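Local structure of phosphatidylethanolamine-binding protein, putative (Plasmodium falciparum, 2R77) at residues Pro20-Ile30 with Val197-Glu205. The protein probably binds phosphatidylethanolamine and may regulate protein kinases. Residues are numbered along the deposited sequence; the frame is centred on the assembly and turned at random.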
ATOM      1  N   PRO A  20       2.764 -13.094  -3.680  1.00 21.20           N
ATOM      2  CA  PRO A  20       2.552 -13.048  -5.133  1.00 20.85           C
ATOM      3  C   PRO A  20       3.833 -13.260  -5.945  1.00 20.83           C
ATOM      4  O   PRO A  20       4.894 -12.777  -5.578  1.00 20.30           O
ATOM      5  CB  PRO A  20       1.959 -11.647  -5.372  1.00 21.34           C
ATOM      6  CG  PRO A  20       2.298 -10.862  -4.163  1.00 20.64           C
ATOM      7  CD  PRO A  20       2.399 -11.825  -3.017  1.00 21.45           C
ATOM      8  N   THR A  21       3.719 -14.023  -7.027  1.00 20.34           N
ATOM      9  CA  THR A  21       4.864 -14.289  -7.897  1.00 21.11           C
ATOM     10  C   THR A  21       5.040 -13.139  -8.892  1.00 20.34           C
ATOM     11  O   THR A  21       4.113 -12.347  -9.132  1.00 19.59           O
ATOM     12  CB  THR A  21       4.650 -15.590  -8.702  1.00 20.95           C
ATOM     13  OG1 THR A  21       3.588 -15.389  -9.648  1.00 21.06           O
ATOM     14  CG2 THR A  21       4.274 -16.760  -7.759  1.00 21.59           C
ATOM     15  N   ILE A  22       6.228 -13.070  -9.487  1.00 21.12           N
ATOM     16  CA  ILE A  22       6.513 -12.125 -10.574  1.00 21.70           C
ATOM     17  C   ILE A  22       5.463 -12.241 -11.690  1.00 22.00           C
ATOM     18  O   ILE A  22       4.979 -11.223 -12.213  1.00 21.49           O
ATOM     19  CB  ILE A  22       7.961 -12.302 -11.124  1.00 21.95           C
ATOM     20  CG1 ILE A  22       9.007 -12.048 -10.028  1.00 22.40           C
ATOM     21  CG2 ILE A  22       8.217 -11.418 -12.352  1.00 23.44           C
ATOM     22  CD1 ILE A  22       9.004 -10.631  -9.426  1.00 22.29           C
ATOM     23  N   SER A  23       5.098 -13.475 -12.041  1.00 21.49           N
ATOM     24  CA  SER A  23       4.030 -13.715 -13.023  1.00 22.27           C
ATOM     25  C   SER A  23       2.694 -13.062 -12.635  1.00 21.66           C
ATOM     26  O   SER A  23       2.061 -12.395 -13.465  1.00 22.06           O
ATOM     27  CB  SER A  23       3.827 -15.225 -13.260  1.00 22.38           C
ATOM     28  OG  SER A  23       2.653 -15.474 -14.043  1.00 25.75           O
ATOM     29  N   GLU A  24       2.257 -13.270 -11.395  1.00 20.82           N
ATOM     30  CA  GLU A  24       1.032 -12.641 -10.898  1.00 21.14           C
ATOM     31  C   GLU A  24       1.119 -11.111 -10.923  1.00 20.83           C
ATOM     32  O   GLU A  24       0.142 -10.437 -11.288  1.00 21.18           O
ATOM     33  CB  GLU A  24       0.704 -13.103  -9.474  1.00 21.26           C
ATOM     34  CG  GLU A  24       0.250 -14.543  -9.355  1.00 23.36           C
ATOM     35  CD  GLU A  24      -0.085 -14.885  -7.924  1.00 25.65           C
ATOM     36  OE1 GLU A  24      -1.300 -14.873  -7.587  1.00 27.04           O
ATOM     37  OE2 GLU A  24       0.864 -15.132  -7.135  1.00 25.88           O
ATOM     38  N   LEU A  25       2.279 -10.570 -10.543  1.00 19.72           N
ATOM     39  CA  LEU A  25       2.485  -9.113 -10.546  1.00 19.86           C
ATOM     40  C   LEU A  25       2.427  -8.576 -11.966  1.00 20.21           C
ATOM     41  O   LEU A  25       1.846  -7.522 -12.217  1.00 20.72           O
ATOM     42  CB  LEU A  25       3.822  -8.734  -9.903  1.00 19.24           C
ATOM     43  CG  LEU A  25       4.004  -9.079  -8.415  1.00 18.48           C
ATOM     44  CD1 LEU A  25       5.451  -8.897  -7.968  1.00 18.26           C
ATOM     45  CD2 LEU A  25       3.012  -8.291  -7.525  1.00 18.64           C
ATOM     46  N   LYS A  26       3.038  -9.295 -12.902  1.00 20.30           N
ATOM     47  CA  LYS A  26       3.002  -8.864 -14.306  1.00 21.37           C
ATOM     48  C   LYS A  26       1.605  -8.951 -14.919  1.00 21.42           C
ATOM     49  O   LYS A  26       1.240  -8.123 -15.762  1.00 21.52           O
ATOM     50  CB  LYS A  26       4.038  -9.624 -15.135  1.00 20.31           C
ATOM     51  CG  LYS A  26       5.470  -9.238 -14.770  1.00 21.86           C
ATOM     52  CD  LYS A  26       6.519  -9.860 -15.684  1.00 23.39           C
ATOM     53  CE  LYS A  26       7.842  -9.113 -15.540  1.00 27.89           C
ATOM     54  NZ  LYS A  26       9.010  -9.804 -16.162  1.00 29.71           N
ATOM     55  N   LYS A  27       0.812  -9.920 -14.459  1.00 21.62           N
ATOM     56  CA  LYS A  27      -0.544 -10.131 -14.964  1.00 22.60           C
ATOM     57  C   LYS A  27      -1.419  -8.862 -14.839  1.00 21.35           C
ATOM     58  O   LYS A  27      -2.165  -8.526 -15.760  1.00 22.18           O
ATOM     59  CB  LYS A  27      -1.206 -11.333 -14.280  1.00 22.62           C
ATOM     60  CG  LYS A  27      -2.657 -11.549 -14.706  1.00 24.85           C
ATOM     61  CD  LYS A  27      -3.333 -12.660 -13.912  1.00 25.35           C
ATOM     62  CE  LYS A  27      -4.833 -12.373 -13.756  1.00 32.06           C
ATOM     63  NZ  LYS A  27      -5.530 -12.152 -15.064  1.00 34.46           N
ATOM     64  N   ASP A  28      -1.328  -8.167 -13.707  1.00 19.80           N
ATOM     65  CA  ASP A  28      -2.072  -6.916 -13.544  1.00 18.76           C
ATOM     66  C   ASP A  28      -1.195  -5.684 -13.773  1.00 17.78           C
ATOM     67  O   ASP A  28      -1.588  -4.583 -13.406  1.00 16.54           O
ATOM     68  CB  ASP A  28      -2.723  -6.827 -12.159  1.00 19.51           C
ATOM     69  CG  ASP A  28      -3.897  -7.763 -12.001  1.00 20.96           C
ATOM     70  OD1 ASP A  28      -4.539  -8.086 -13.030  1.00 23.62           O
ATOM     71  OD2 ASP A  28      -4.201  -8.137 -10.848  1.00 17.29           O
ATOM     72  N   ARG A  29      -0.019  -5.892 -14.365  1.00 17.85           N
ATOM     73  CA  ARG A  29       0.978  -4.832 -14.649  1.00 17.31           C
ATOM     74  C   ARG A  29       1.492  -4.044 -13.422  1.00 16.99           C
ATOM     75  O   ARG A  29       1.983  -2.898 -13.525  1.00 16.86           O
ATOM     76  CB  ARG A  29       0.504  -3.923 -15.775  1.00 17.32           C
ATOM     77  CG  ARG A  29       0.369  -4.684 -17.086  1.00 20.27           C
ATOM     78  CD  ARG A  29      -0.090  -3.783 -18.198  1.00 24.66           C
ATOM     79  NE  ARG A  29       0.875  -2.722 -18.502  1.00 25.91           N
ATOM     80  CZ  ARG A  29       2.017  -2.893 -19.167  1.00 27.92           C
ATOM     81  NH1 ARG A  29       2.808  -1.855 -19.397  1.00 29.42           N
ATOM     82  NH2 ARG A  29       2.375  -4.083 -19.618  1.00 30.13           N
ATOM     83  N   ILE A  30       1.393  -4.695 -12.262  1.00 16.17           N
ATOM     84  CA  ILE A  30       2.042  -4.195 -11.049  1.00 15.30           C
ATOM     85  C   ILE A  30       3.528  -3.958 -11.304  1.00 15.45           C
ATOM     86  O   ILE A  30       4.081  -2.959 -10.852  1.00 14.94           O
ATOM     87  CB  ILE A  30       1.842  -5.132  -9.873  1.00 15.13           C
ATOM     88  CG1 ILE A  30       0.334  -5.435  -9.668  1.00 16.21           C
ATOM     89  CG2 ILE A  30       2.527  -4.547  -8.628  1.00 13.90           C
ATOM     90  CD1 ILE A  30      -0.599  -4.174  -9.650  1.00 16.64           C
ATOM     91  N   VAL A 197       9.350  -5.457   1.049  1.00 15.58           N
ATOM     92  CA  VAL A 197       9.309  -6.890   1.459  1.00 15.24           C
ATOM     93  C   VAL A 197       7.969  -7.612   1.316  1.00 15.14           C
ATOM     94  O   VAL A 197       7.918  -8.835   1.339  1.00 15.77           O
ATOM     95  CB  VAL A 197       9.901  -7.113   2.907  1.00 14.90           C
ATOM     96  CG1 VAL A 197      11.376  -6.677   2.978  1.00 16.53           C
ATOM     97  CG2 VAL A 197       9.092  -6.371   3.950  1.00 15.06           C
ATOM     98  N   GLY A 198       6.871  -6.882   1.132  1.00 14.12           N
ATOM     99  CA  GLY A 198       5.573  -7.540   0.966  1.00 13.81           C
ATOM    100  C   GLY A 198       4.622  -6.702   0.132  1.00 12.77           C
ATOM    101  O   GLY A 198       4.776  -5.474   0.031  1.00 13.86           O
ATOM    102  N   TYR A 199       3.657  -7.366  -0.478  1.00 12.87           N
ATOM    103  CA  TYR A 199       2.718  -6.651  -1.338  1.00 13.46           C
ATOM    104  C   TYR A 199       1.430  -7.420  -1.544  1.00 12.76           C
ATOM    105  O   TYR A 199       1.420  -8.635  -1.754  1.00 13.21           O
ATOM    106  CB  TYR A 199       3.371  -6.418  -2.692  1.00 13.07           C
ATOM    107  CG  TYR A 199       2.504  -5.675  -3.680  1.00 13.92           C
ATOM    108  CD1 TYR A 199       2.359  -4.283  -3.585  1.00 13.48           C
ATOM    109  CD2 TYR A 199       1.802  -6.360  -4.674  1.00 15.05           C
ATOM    110  CE1 TYR A 199       1.573  -3.561  -4.501  1.00 13.68           C
ATOM    111  CE2 TYR A 199       0.996  -5.647  -5.597  1.00 14.60           C
ATOM    112  CZ  TYR A 199       0.897  -4.257  -5.496  1.00 13.32           C
ATOM    113  OH  TYR A 199       0.107  -3.568  -6.392  1.00 13.70           O
ATOM    114  N   ASN A 200       0.336  -6.684  -1.502  1.00 13.91           N
ATOM    115  CA  ASN A 200      -0.933  -7.240  -1.936  1.00 12.18           C
ATOM    116  C   ASN A 200      -1.751  -6.148  -2.596  1.00 13.87           C
ATOM    117  O   ASN A 200      -1.492  -4.961  -2.371  1.00 13.54           O
ATOM    118  CB  ASN A 200      -1.703  -7.863  -0.761  1.00 13.30           C
ATOM    119  CG  ASN A 200      -2.511  -9.100  -1.177  1.00 15.02           C
ATOM    120  OD1 ASN A 200      -2.934  -9.243  -2.348  1.00 14.31           O
ATOM    121  ND2 ASN A 200      -2.718 -10.030  -0.209  1.00 15.60           N
ATOM    122  N   TRP A 201      -2.732  -6.550  -3.396  1.00 13.05           N
ATOM    123  CA  TRP A 201      -3.561  -5.566  -4.102  1.00 12.89           C
ATOM    124  C   TRP A 201      -4.936  -6.094  -4.438  1.00 13.05           C
ATOM    125  O   TRP A 201      -5.173  -7.289  -4.407  1.00 13.28           O
ATOM    126  CB  TRP A 201      -2.864  -5.054  -5.364  1.00 12.92           C
ATOM    127  CG  TRP A 201      -2.873  -6.031  -6.549  1.00 14.66           C
ATOM    128  CD1 TRP A 201      -3.579  -5.895  -7.730  1.00 15.12           C
ATOM    129  CD2 TRP A 201      -2.115  -7.251  -6.669  1.00 14.35           C
ATOM    130  NE1 TRP A 201      -3.319  -6.981  -8.562  1.00 15.30           N
ATOM    131  CE2 TRP A 201      -2.417  -7.815  -7.938  1.00 17.05           C
ATOM    132  CE3 TRP A 201      -1.207  -7.923  -5.824  1.00 14.08           C
ATOM    133  CZ2 TRP A 201      -1.838  -9.034  -8.384  1.00 14.67           C
ATOM    134  CZ3 TRP A 201      -0.628  -9.149  -6.285  1.00 15.96           C
ATOM    135  CH2 TRP A 201      -0.952  -9.669  -7.552  1.00 16.31           C
ATOM    136  N   CYS A 202      -5.844  -5.165  -4.737  1.00 12.56           N
ATOM    137  CA  CYS A 202      -7.155  -5.536  -5.264  1.00 11.94           C
ATOM    138  C   CYS A 202      -7.463  -4.506  -6.337  1.00 12.88           C
ATOM    139  O   CYS A 202      -6.660  -3.597  -6.573  1.00 12.52           O
ATOM    140  CB  CYS A 202      -8.237  -5.532  -4.155  1.00 12.61           C
ATOM    141  SG  CYS A 202      -8.374  -3.861  -3.327  1.00 13.63           S
ATOM    142  N   GLN A 203      -8.602  -4.662  -7.006  1.00 12.11           N
ATOM    143  CA  GLN A 203      -9.011  -3.712  -8.042  1.00 12.44           C
ATOM    144  C   GLN A 203     -10.408  -3.189  -7.712  1.00 13.00           C
ATOM    145  O   GLN A 203     -11.313  -3.957  -7.420  1.00 13.71           O
ATOM    146  CB  GLN A 203      -9.005  -4.374  -9.414  1.00 13.16           C
ATOM    147  CG  GLN A 203      -7.618  -4.786  -9.824  1.00 14.52           C
ATOM    148  CD  GLN A 203      -7.599  -5.381 -11.217  1.00 17.32           C
ATOM    149  OE1 GLN A 203      -7.546  -4.662 -12.215  1.00 17.23           O
ATOM    150  NE2 GLN A 203      -7.648  -6.712 -11.290  1.00 16.62           N
ATOM    151  N   ILE A 204     -10.550  -1.871  -7.697  1.00 13.03           N
ATOM    152  CA  ILE A 204     -11.814  -1.233  -7.353  1.00 12.83           C
ATOM    153  C   ILE A 204     -12.150  -0.165  -8.390  1.00 12.96           C
ATOM    154  O   ILE A 204     -11.286   0.649  -8.735  1.00 13.15           O
ATOM    155  CB  ILE A 204     -11.739  -0.591  -5.917  1.00 13.40           C
ATOM    156  CG1 ILE A 204     -11.303  -1.634  -4.877  1.00 13.33           C
ATOM    157  CG2 ILE A 204     -13.089   0.026  -5.515  1.00 13.75           C
ATOM    158  CD1 ILE A 204     -11.134  -1.074  -3.443  1.00 13.07           C
ATOM    159  N   GLU A 205     -13.394  -0.184  -8.899  1.00 13.55           N
ATOM    160  CA  GLU A 205     -13.834   0.867  -9.826  1.00 15.15           C
ATOM    161  C   GLU A 205     -14.898   1.768  -9.190  1.00 14.79           C
ATOM    162  O   GLU A 205     -15.488   1.412  -8.148  1.00 15.62           O
ATOM    163  CB  GLU A 205     -14.333   0.291 -11.157  1.00 15.34           C
ATOM    164  CG  GLU A 205     -15.599  -0.565 -11.073  1.00 17.85           C
ATOM    165  CD  GLU A 205     -15.865  -1.305 -12.353  1.00 19.83           C
ATOM    166  OE1 GLU A 205     -15.277  -0.943 -13.413  1.00 24.37           O
ATOM    167  OE2 GLU A 205     -16.640  -2.275 -12.305  1.00 24.92           O
ATOM    168  OXT GLU A 205     -15.169   2.857  -9.724  1.00 14.89           O
TER
HETATM  169  O   HOH W   1      -6.779  -9.139 -13.069  1.00 34.26           O
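Trp201 reaches from strand 196-201 toward helix 22-27 and hydrogen-bonds Asp28, the first residue past it. The strand pairs antiparallel with strand 148-155 in a sheet of this phosphatidylethanolamine-binding protein fold, and the helix from the N-terminal region packs on it. The axes of helix 22-27 and strand 197-201 come within 11.0 Å of each other.

The Trp201 indole fills the gap between them. Its NE1 donates to Asp28 OD2 at 2.7 Å, with an N-H...O angle of 154°. The bond uses the anti lone pair of OD2, and the oxygen lies close to the indole plane. The carboxylate itself stands nearly perpendicular to the ring, the planes 84° apart. The bond, with the packing of Ile30 and the nearly parallel His58 ring, would help hold the indole in place.

Ile30 covers one face of the ring. Its CD1 sits 4.1 Å from the centroid of the Trp201 five-membered ring, a CH-pi contact. The far rim of the indole meets Pro20, whose CB touches CZ3 of Trp201 at the edge, in the ring plane.

Tyr199, two residues back, points to the same side of the strand. Its CG is anti to the backbone N (chi1 -180°), which carries the ring to Leu25 and Ile30. Leu25 CD2 lies 3.6 Å from Tyr199 CD2. Ile30 CG2 packs 3.5 Å from Tyr199 CZ. The hydroxyl of buried Tyr199 is hydrogen-bonded to Ser148.

Thr21 and Glu24 form a capping box at the helix start, and Glu24 OE1 also bonds His58. Farther along the chain, Gln203 NE2 bonds Gly59 O. A water links the same nitrogen to Asp28: it donates to Asp28 OD1 at a short 2.5 Å and accepts from Gln203 NE2 at 3.1 Å.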